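Alcohol oxidase (PDB 6F74) probably acts as an FAD-dependent oxidase of the vanillyl-alcohol oxidase type, using molecular oxygen to reoxidise its flavin. Local coordinates at residues P292-V297 and T580-E585; I575-T580 and F587-D592. All coordinates share one frame; numbering follows the deposited sequence.

Contact 1 of 2, residues P292-V297 and T580-E585; sequences PGYGIV and TCVGAE. With FAD (flavin-adenine dinucleotide), chain I.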
loop_
_atom_site.group_PDB
_atom_site.type_symbol
_atom_site.label_atom_id
_atom_site.label_comp_id
_atom_site.label_asym_id
_atom_site.label_seq_id
_atom_site.Cartn_x
_atom_site.Cartn_y
_atom_site.Cartn_z
ATOM N N PRO A 292 0.409 11.053 -1.089
ATOM C CA PRO A 292 1.160 11.808 -0.097
ATOM C C PRO A 292 1.736 13.084 -0.645
ATOM O O PRO A 292 1.761 13.289 -1.860
ATOM C CB PRO A 292 2.282 10.847 0.308
ATOM C CG PRO A 292 2.220 9.684 -0.663
ATOM C CD PRO A 292 1.253 10.035 -1.725
ATOM N N GLY A 293 2.196 13.928 0.268
ATOM C CA GLY A 293 3.061 15.071 -0.068
ATOM C C GLY A 293 2.425 16.437 -0.031
ATOM O O GLY A 293 2.956 17.367 -0.642
ATOM N N TYR A 294 1.275 16.555 0.635
ATOM C CA TYR A 294 0.567 17.838 0.753
ATOM C C TYR A 294 0.906 18.547 2.058
ATOM O O TYR A 294 0.839 19.767 2.141
ATOM C CB TYR A 294 -0.939 17.662 0.593
ATOM C CG TYR A 294 -1.317 17.025 -0.715
ATOM C CD1 TYR A 294 -1.452 17.790 -1.871
ATOM C CD2 TYR A 294 -1.511 15.650 -0.811
ATOM C CE1 TYR A 294 -1.787 17.211 -3.074
ATOM C CE2 TYR A 294 -1.836 15.056 -2.017
ATOM C CZ TYR A 294 -1.994 15.834 -3.142
ATOM O OH TYR A 294 -2.347 15.247 -4.334
ATOM N N GLY A 295 1.356 17.768 3.040
ATOM C CA GLY A 295 1.633 18.259 4.395
ATOM C C GLY A 295 1.930 17.043 5.234
ATOM O O GLY A 295 1.757 15.916 4.747
ATOM N N ILE A 296 2.403 17.249 6.463
ATOM C CA ILE A 296 2.680 16.144 7.386
ATOM C C ILE A 296 1.421 15.858 8.201
ATOM O O ILE A 296 1.005 16.686 9.017
ATOM C CB ILE A 296 3.837 16.469 8.360
ATOM C CG1 ILE A 296 5.100 16.876 7.612
ATOM C CG2 ILE A 296 4.152 15.261 9.246
ATOM C CD1 ILE A 296 6.018 17.749 8.440
ATOM N N VAL A 297 0.844 14.667 8.000
ATOM C CA VAL A 297 -0.395 14.303 8.669
ATOM C C VAL A 297 -0.086 13.890 10.117
ATOM O O VAL A 297 0.589 12.883 10.375
ATOM C CB VAL A 297 -1.174 13.219 7.923
ATOM C CG1 VAL A 297 -2.501 12.948 8.620
ATOM C CG2 VAL A 297 -1.416 13.630 6.473
ATOM N N THR A 580 6.591 9.683 -7.896
ATOM C CA THR A 580 5.227 9.477 -8.420
ATOM C C THR A 580 4.134 10.295 -7.724
ATOM O O THR A 580 2.986 10.266 -8.180
ATOM C CB THR A 580 4.717 7.993 -8.419
ATOM O OG1 THR A 580 4.365 7.558 -7.096
ATOM C CG2 THR A 580 5.703 7.034 -9.063
ATOM N N CYS A 581 4.453 11.006 -6.644
ATOM C CA CYS A 581 3.453 11.789 -5.925
ATOM C C CYS A 581 3.036 12.948 -6.813
ATOM O O CYS A 581 3.700 13.265 -7.824
ATOM C CB CYS A 581 3.971 12.268 -4.554
ATOM S SG CYS A 581 4.421 10.895 -3.467
ATOM N N VAL A 582 1.893 13.538 -6.482
ATOM C CA VAL A 582 1.352 14.608 -7.311
ATOM C C VAL A 582 2.398 15.735 -7.377
ATOM O O VAL A 582 2.941 16.159 -6.325
ATOM C CB VAL A 582 0.016 15.109 -6.738
ATOM C CG1 VAL A 582 -0.394 16.421 -7.369
ATOM C CG2 VAL A 582 -1.063 14.040 -6.948
ATOM N N GLY A 583 2.683 16.187 -8.602
ATOM C CA GLY A 583 3.668 17.248 -8.815
ATOM C C GLY A 583 5.107 16.822 -8.981
ATOM O O GLY A 583 5.939 17.670 -9.255
ATOM N N ALA A 584 5.391 15.521 -8.851
ATOM C CA ALA A 584 6.762 15.013 -8.870
ATOM C C ALA A 584 7.464 15.198 -10.205
ATOM O O ALA A 584 8.687 15.242 -10.257
ATOM C CB ALA A 584 6.777 13.534 -8.464
ATOM N N GLU A 585 6.686 15.330 -11.274
ATOM C CA GLU A 585 7.218 15.599 -12.607
ATOM C C GLU A 585 7.917 16.947 -12.763
ATOM O O GLU A 585 8.582 17.179 -13.787
ATOM C CB GLU A 585 6.100 15.480 -13.665
ATOM C CG GLU A 585 5.008 16.555 -13.612
ATOM C CD GLU A 585 3.844 16.239 -12.690
ATOM O OE1 GLU A 585 3.959 15.406 -11.716
ATOM O OE2 GLU A 585 2.786 16.858 -12.959
HETATM P PA FAD I . 5.337 4.641 4.657
HETATM O O1A FAD I . 6.408 3.969 3.803
HETATM O O2A FAD I . 5.733 5.016 6.050
HETATM O O5B FAD I . 4.843 5.914 3.864
HETATM C C5B FAD I . 4.194 5.749 2.633
HETATM C C4B FAD I . 4.092 7.100 1.947
HETATM O O4B FAD I . 3.262 7.912 2.760
HETATM C C3B FAD I . 5.379 7.869 1.790
HETATM O O3B FAD I . 5.234 8.711 0.639
HETATM C C2B FAD I . 5.428 8.771 2.998
HETATM O O2B FAD I . 6.080 10.031 2.793
HETATM C C1B FAD I . 3.969 9.047 3.238
HETATM N N9A FAD I . 3.571 9.266 4.632
HETATM C C8A FAD I . 3.544 8.351 5.612
HETATM N N7A FAD I . 3.087 8.889 6.759
HETATM C C5A FAD I . 2.810 10.163 6.499
HETATM C C6A FAD I . 2.279 11.270 7.295
HETATM N N6A FAD I . 1.984 11.018 8.591
HETATM N N1A FAD I . 2.134 12.473 6.680
HETATM C C2A FAD I . 2.457 12.645 5.372
HETATM N N3A FAD I . 2.931 11.654 4.573
HETATM C C4A FAD I . 3.116 10.414 5.094
HETATM N N1 FAD I . -2.457 -1.613 1.372
HETATM C C2 FAD I . -3.774 -1.907 1.284
HETATM O O2 FAD I . -4.534 -1.100 0.690
HETATM N N3 FAD I . -4.298 -3.020 1.835
HETATM C C4 FAD I . -3.546 -3.930 2.478
HETATM O O4 FAD I . -4.032 -4.970 2.971
HETATM C C4X FAD I . -2.092 -3.695 2.602
HETATM N N5 FAD I . -1.286 -4.576 3.228
HETATM C C5X FAD I . 0.043 -4.328 3.334
HETATM C C6 FAD I . 0.858 -5.241 4.001
HETATM C C7 FAD I . 2.217 -5.026 4.154
HETATM C C7M FAD I . 2.952 -6.125 4.879
HETATM C C8 FAD I . 2.827 -3.781 3.607
HETATM C C8M FAD I . 4.303 -3.442 3.772
HETATM C C9 FAD I . 2.022 -2.878 2.920
HETATM C C9A FAD I . 0.641 -3.085 2.760
HETATM N N10 FAD I . -0.218 -2.169 2.093
HETATM C C10 FAD I . -1.586 -2.455 1.994
HETATM C "C1'" FAD I . 0.281 -0.952 1.410
HETATM C "C2'" FAD I . 0.200 0.372 2.095
HETATM O "O2'" FAD I . -1.124 0.866 1.903
HETATM C "C3'" FAD I . 1.179 1.346 1.431
HETATM O "O3'" FAD I . 2.502 0.787 1.339
HETATM C "C4'" FAD I . 1.230 2.682 2.160
HETATM O "O4'" FAD I . 2.146 3.555 1.494
HETATM C "C5'" FAD I . 1.628 2.502 3.617
HETATM O "O5'" FAD I . 1.659 3.754 4.280
HETATM P P FAD I . 2.682 3.815 5.486
HETATM O O1P FAD I . 2.493 2.619 6.376
HETATM O O2P FAD I . 2.576 5.191 6.053
HETATM O O3P FAD I . 4.070 3.626 4.676
HETATM O O HOH W 1 2.711 15.484 -3.752
HETATM O O HOH W 2 0.725 12.639 -4.038
#
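This contact lies at the adenosine end of the FAD pocket, where P292 and Y294, in the loop leading into strand 296-306, meet C581 and V582 at the start of a type II turn. P292 sits between the FAD ribose and C581: CD rests 3.7 Å from SG of C581, and CG comes within 3.4 Å of the ribose hydroxyl O3B of FAD. That sulfur is half of the disulfide with C578, and its torsion (chi1 -60°, SG beside the backbone N) turns it to the proline ring. Further along, the tyrosine crosses the valine at a slant, and OH of Y294 approaches CG2 of V582 to 3.2 Å. This contact is apolar on the valine side; the hydroxyl has its hydrogen bond with the carbonyl of G290. No direct hydrogen bond joins the two segments. Instead, one water reaches both O of P292 and O of V582, 2.7 Å from the latter, while a second, next to the same proline oxygen, accepts from N of V582. V297 then reads the adenine: its N donates to N1A of FAD over 2.9 Å (163°), and N6A donates back to its O at 167°. Side-chain packing and two waters thus join the turn 581-584 to the loop, while N and O of V297 make their nearly straight bonds to the adenine, a pairing that suits its N1A/N6A edge.

Contact 2 of 2, residues I575-T580 and F587-D592; sequences IFFCRT and FIERPD. With NAG (2-acetamido-2-deoxy-beta-D-glucopyranose), chain E.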
loop_
_atom_site.group_PDB
_atom_site.type_symbol
_atom_site.label_atom_id
_atom_site.label_comp_id
_atom_site.label_asym_id
_atom_site.label_seq_id
_atom_site.Cartn_x
_atom_site.Cartn_y
_atom_site.Cartn_z
ATOM N N ILE A 575 8.632 20.692 -0.567
ATOM C CA ILE A 575 9.373 20.219 0.565
ATOM C C ILE A 575 9.077 18.747 0.818
ATOM O O ILE A 575 9.945 18.032 1.335
ATOM C CB ILE A 575 9.082 21.088 1.836
ATOM C CG1 ILE A 575 9.414 22.567 1.585
ATOM C CG2 ILE A 575 9.845 20.587 3.055
ATOM C CD1 ILE A 575 10.797 22.836 1.017
ATOM N N PHE A 576 7.878 18.291 0.427
ATOM C CA PHE A 576 7.471 16.929 0.653
ATOM C C PHE A 576 7.501 16.059 -0.587
ATOM O O PHE A 576 6.727 15.095 -0.688
ATOM C CB PHE A 576 6.084 16.919 1.295
ATOM C CG PHE A 576 5.973 17.786 2.519
ATOM C CD1 PHE A 576 6.860 17.630 3.563
ATOM C CD2 PHE A 576 4.954 18.706 2.648
ATOM C CE1 PHE A 576 6.751 18.410 4.715
ATOM C CE2 PHE A 576 4.856 19.511 3.774
ATOM C CZ PHE A 576 5.748 19.348 4.822
ATOM N N PHE A 577 8.420 16.364 -1.504
ATOM C CA PHE A 577 8.610 15.580 -2.717
ATOM C C PHE A 577 8.606 14.097 -2.421
ATOM O O PHE A 577 9.278 13.651 -1.499
ATOM C CB PHE A 577 9.920 15.901 -3.435
ATOM C CG PHE A 577 10.177 15.019 -4.625
ATOM C CD1 PHE A 577 9.636 15.341 -5.883
ATOM C CD2 PHE A 577 10.878 13.843 -4.496
ATOM C CE1 PHE A 577 9.834 14.526 -6.974
ATOM C CE2 PHE A 577 11.067 13.006 -5.584
ATOM C CZ PHE A 577 10.534 13.349 -6.822
ATOM N N CYS A 578 7.815 13.352 -3.176
ATOM C CA CYS A 578 7.996 11.918 -3.252
ATOM C C CYS A 578 7.769 11.430 -4.671
ATOM O O CYS A 578 7.066 12.062 -5.480
ATOM C CB CYS A 578 7.159 11.138 -2.222
ATOM S SG CYS A 578 5.488 11.761 -1.949
ATOM N N ARG A 579 8.447 10.327 -4.960
ATOM C CA ARG A 579 8.442 9.660 -6.266
ATOM C C ARG A 579 7.010 9.275 -6.696
ATOM O O ARG A 579 6.326 8.632 -5.939
ATOM C CB ARG A 579 9.299 8.388 -6.112
ATOM C CG ARG A 579 9.667 7.806 -7.419
ATOM C CD ARG A 579 10.547 6.580 -7.294
ATOM N NE ARG A 579 10.384 5.893 -8.577
ATOM C CZ ARG A 579 9.441 4.990 -8.854
ATOM N NH1 ARG A 579 8.568 4.540 -7.924
ATOM N NH2 ARG A 579 9.391 4.510 -10.077
ATOM N N THR A 580 6.591 9.683 -7.896
ATOM C CA THR A 580 5.227 9.477 -8.420
ATOM C C THR A 580 4.134 10.295 -7.724
ATOM O O THR A 580 2.986 10.266 -8.180
ATOM C CB THR A 580 4.717 7.993 -8.419
ATOM O OG1 THR A 580 4.365 7.558 -7.096
ATOM C CG2 THR A 580 5.703 7.034 -9.063
ATOM N N PHE A 587 10.249 17.798 -10.790
ATOM C CA PHE A 587 11.585 17.480 -10.303
ATOM C C PHE A 587 12.197 16.274 -11.023
ATOM O O PHE A 587 11.494 15.487 -11.678
ATOM C CB PHE A 587 11.524 17.185 -8.821
ATOM C CG PHE A 587 11.452 18.405 -7.957
ATOM C CD1 PHE A 587 10.341 19.177 -7.896
ATOM C CD2 PHE A 587 12.539 18.758 -7.159
ATOM C CE1 PHE A 587 10.305 20.293 -7.071
ATOM C CE2 PHE A 587 12.508 19.846 -6.328
ATOM C CZ PHE A 587 11.415 20.610 -6.287
ATOM N N ILE A 588 13.512 16.137 -10.877
ATOM C CA ILE A 588 14.250 14.958 -11.300
ATOM C C ILE A 588 14.878 14.327 -10.067
ATOM O O ILE A 588 15.708 14.954 -9.402
ATOM C CB ILE A 588 15.352 15.309 -12.333
ATOM C CG1 ILE A 588 14.730 15.987 -13.552
ATOM C CG2 ILE A 588 16.119 14.039 -12.774
ATOM C CD1 ILE A 588 15.747 16.605 -14.500
ATOM N N GLU A 589 14.456 13.099 -9.770
ATOM C CA GLU A 589 15.023 12.296 -8.708
ATOM C C GLU A 589 16.111 11.396 -9.292
ATOM O O GLU A 589 16.019 10.910 -10.435
ATOM C CB GLU A 589 13.975 11.441 -8.017
ATOM C CG GLU A 589 14.466 10.883 -6.707
ATOM C CD GLU A 589 13.542 9.895 -6.008
ATOM O OE1 GLU A 589 12.532 9.417 -6.588
ATOM O OE2 GLU A 589 13.835 9.589 -4.845
ATOM N N ARG A 590 17.175 11.216 -8.517
ATOM C CA ARG A 590 18.224 10.284 -8.858
ATOM C C ARG A 590 18.318 9.295 -7.704
ATOM O O ARG A 590 17.977 9.631 -6.559
ATOM C CB ARG A 590 19.562 11.019 -9.081
ATOM C CG ARG A 590 19.584 11.968 -10.277
ATOM C CD ARG A 590 20.851 12.810 -10.326
ATOM N NE ARG A 590 22.029 11.986 -10.534
ATOM C CZ ARG A 590 23.285 12.329 -10.258
ATOM N NH1 ARG A 590 23.600 13.543 -9.747
ATOM N NH2 ARG A 590 24.245 11.442 -10.515
ATOM N N PRO A 591 18.765 8.064 -8.000
ATOM C CA PRO A 591 19.017 7.105 -6.924
ATOM C C PRO A 591 20.342 7.374 -6.192
ATOM O O PRO A 591 20.523 6.881 -5.081
ATOM C CB PRO A 591 19.121 5.779 -7.687
ATOM C CG PRO A 591 19.745 6.165 -8.987
ATOM C CD PRO A 591 19.064 7.483 -9.325
ATOM N N ASP A 592 21.255 8.119 -6.829
ATOM C CA ASP A 592 22.607 8.320 -6.355
ATOM C C ASP A 592 23.138 9.757 -6.486
ATOM O O ASP A 592 24.360 9.985 -6.467
ATOM C CB ASP A 592 23.542 7.320 -7.096
ATOM C CG ASP A 592 23.525 7.476 -8.613
ATOM O OD1 ASP A 592 22.705 8.246 -9.175
ATOM O OD2 ASP A 592 24.325 6.754 -9.252
HETATM C C1 NAG E . 22.892 3.681 -10.597
HETATM C C2 NAG E . 24.275 3.481 -11.213
HETATM C C3 NAG E . 24.732 4.729 -11.967
HETATM C C4 NAG E . 23.705 5.123 -13.007
HETATM C C5 NAG E . 22.359 5.338 -12.313
HETATM C C6 NAG E . 21.295 5.661 -13.349
HETATM C C7 NAG E . 25.663 1.900 -9.919
HETATM C C8 NAG E . 26.688 1.746 -8.832
HETATM N N2 NAG E . 25.249 3.139 -10.186
HETATM O O3 NAG E . 25.986 4.493 -12.600
HETATM O O4 NAG E . 24.126 6.304 -13.709
HETATM O O5 NAG E . 21.962 4.168 -11.570
HETATM O O6 NAG E . 20.040 5.892 -12.694
HETATM O O7 NAG E . 25.224 0.936 -10.505
#
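F587 begins the second segment by laying its CB against the ring of F577, 3.7 Å from CE1. The two rings are tilted 42° to each other with centroids 5.6 Å apart, neither a stack nor a T-shape, and the side chains run past one another in opposite directions. I588 pairs its backbone with C596. At E589 the chain comes back to the contact: CG lies anti to the backbone N (chi1 -165°), and the extended side chain carries CD to the rim of the F577 ring, 4.0 Å from CE2 and near the ring plane, with the carboxylate turned 80° to that ring. Replacing F577 by an alanine would probably leave CB of F587 and the aliphatic part of E589 without the surface they share. OE1 of E589 comes across the R579 chain and touches its methylenes, 3.4 Å from CG, whereas NE of R579 stays 4.6 Å from OE1, too far for a salt bridge; OE2 of E589 forms a salt bridge with R151, and NH1 of R579 a hydrogen bond with O of L162. R590 makes a long salt bridge to D592, NH2 to OD1 at 3.8 Å. P591 and D592 finish beside a protein-linked glycan, OD2 of D592 lying 3.4 Å from C3 of the sugar. The arrangement packs the loop after helix 560-570 against E589 and the strand before it, 587-588, which forms a small C-terminal antiparallel pair with 596-597.

Contacts 1 and 2 share T580 and alternate along the chain, their centres about 10 Å apart. The loop 575-585 runs through both, and the C578-C581 disulfide ties one to the other; A584 of the turn also packs between them, its CB 3.5 Å from CE1 of F577. Contact 1 is fully buried, and four residues of 292-297 line the FAD pocket; its packing is apolar, supplemented by water bridges, and the direct hydrogen bonds of V297 go to FAD. Contact 2, joining neighbouring parts of the C-terminal tail, is partly exposed: aromatic packing gives way to charged side chains with outside partners and then to a glycan. FAD also touches C578, so segment 575-580 borders the cofactor as well.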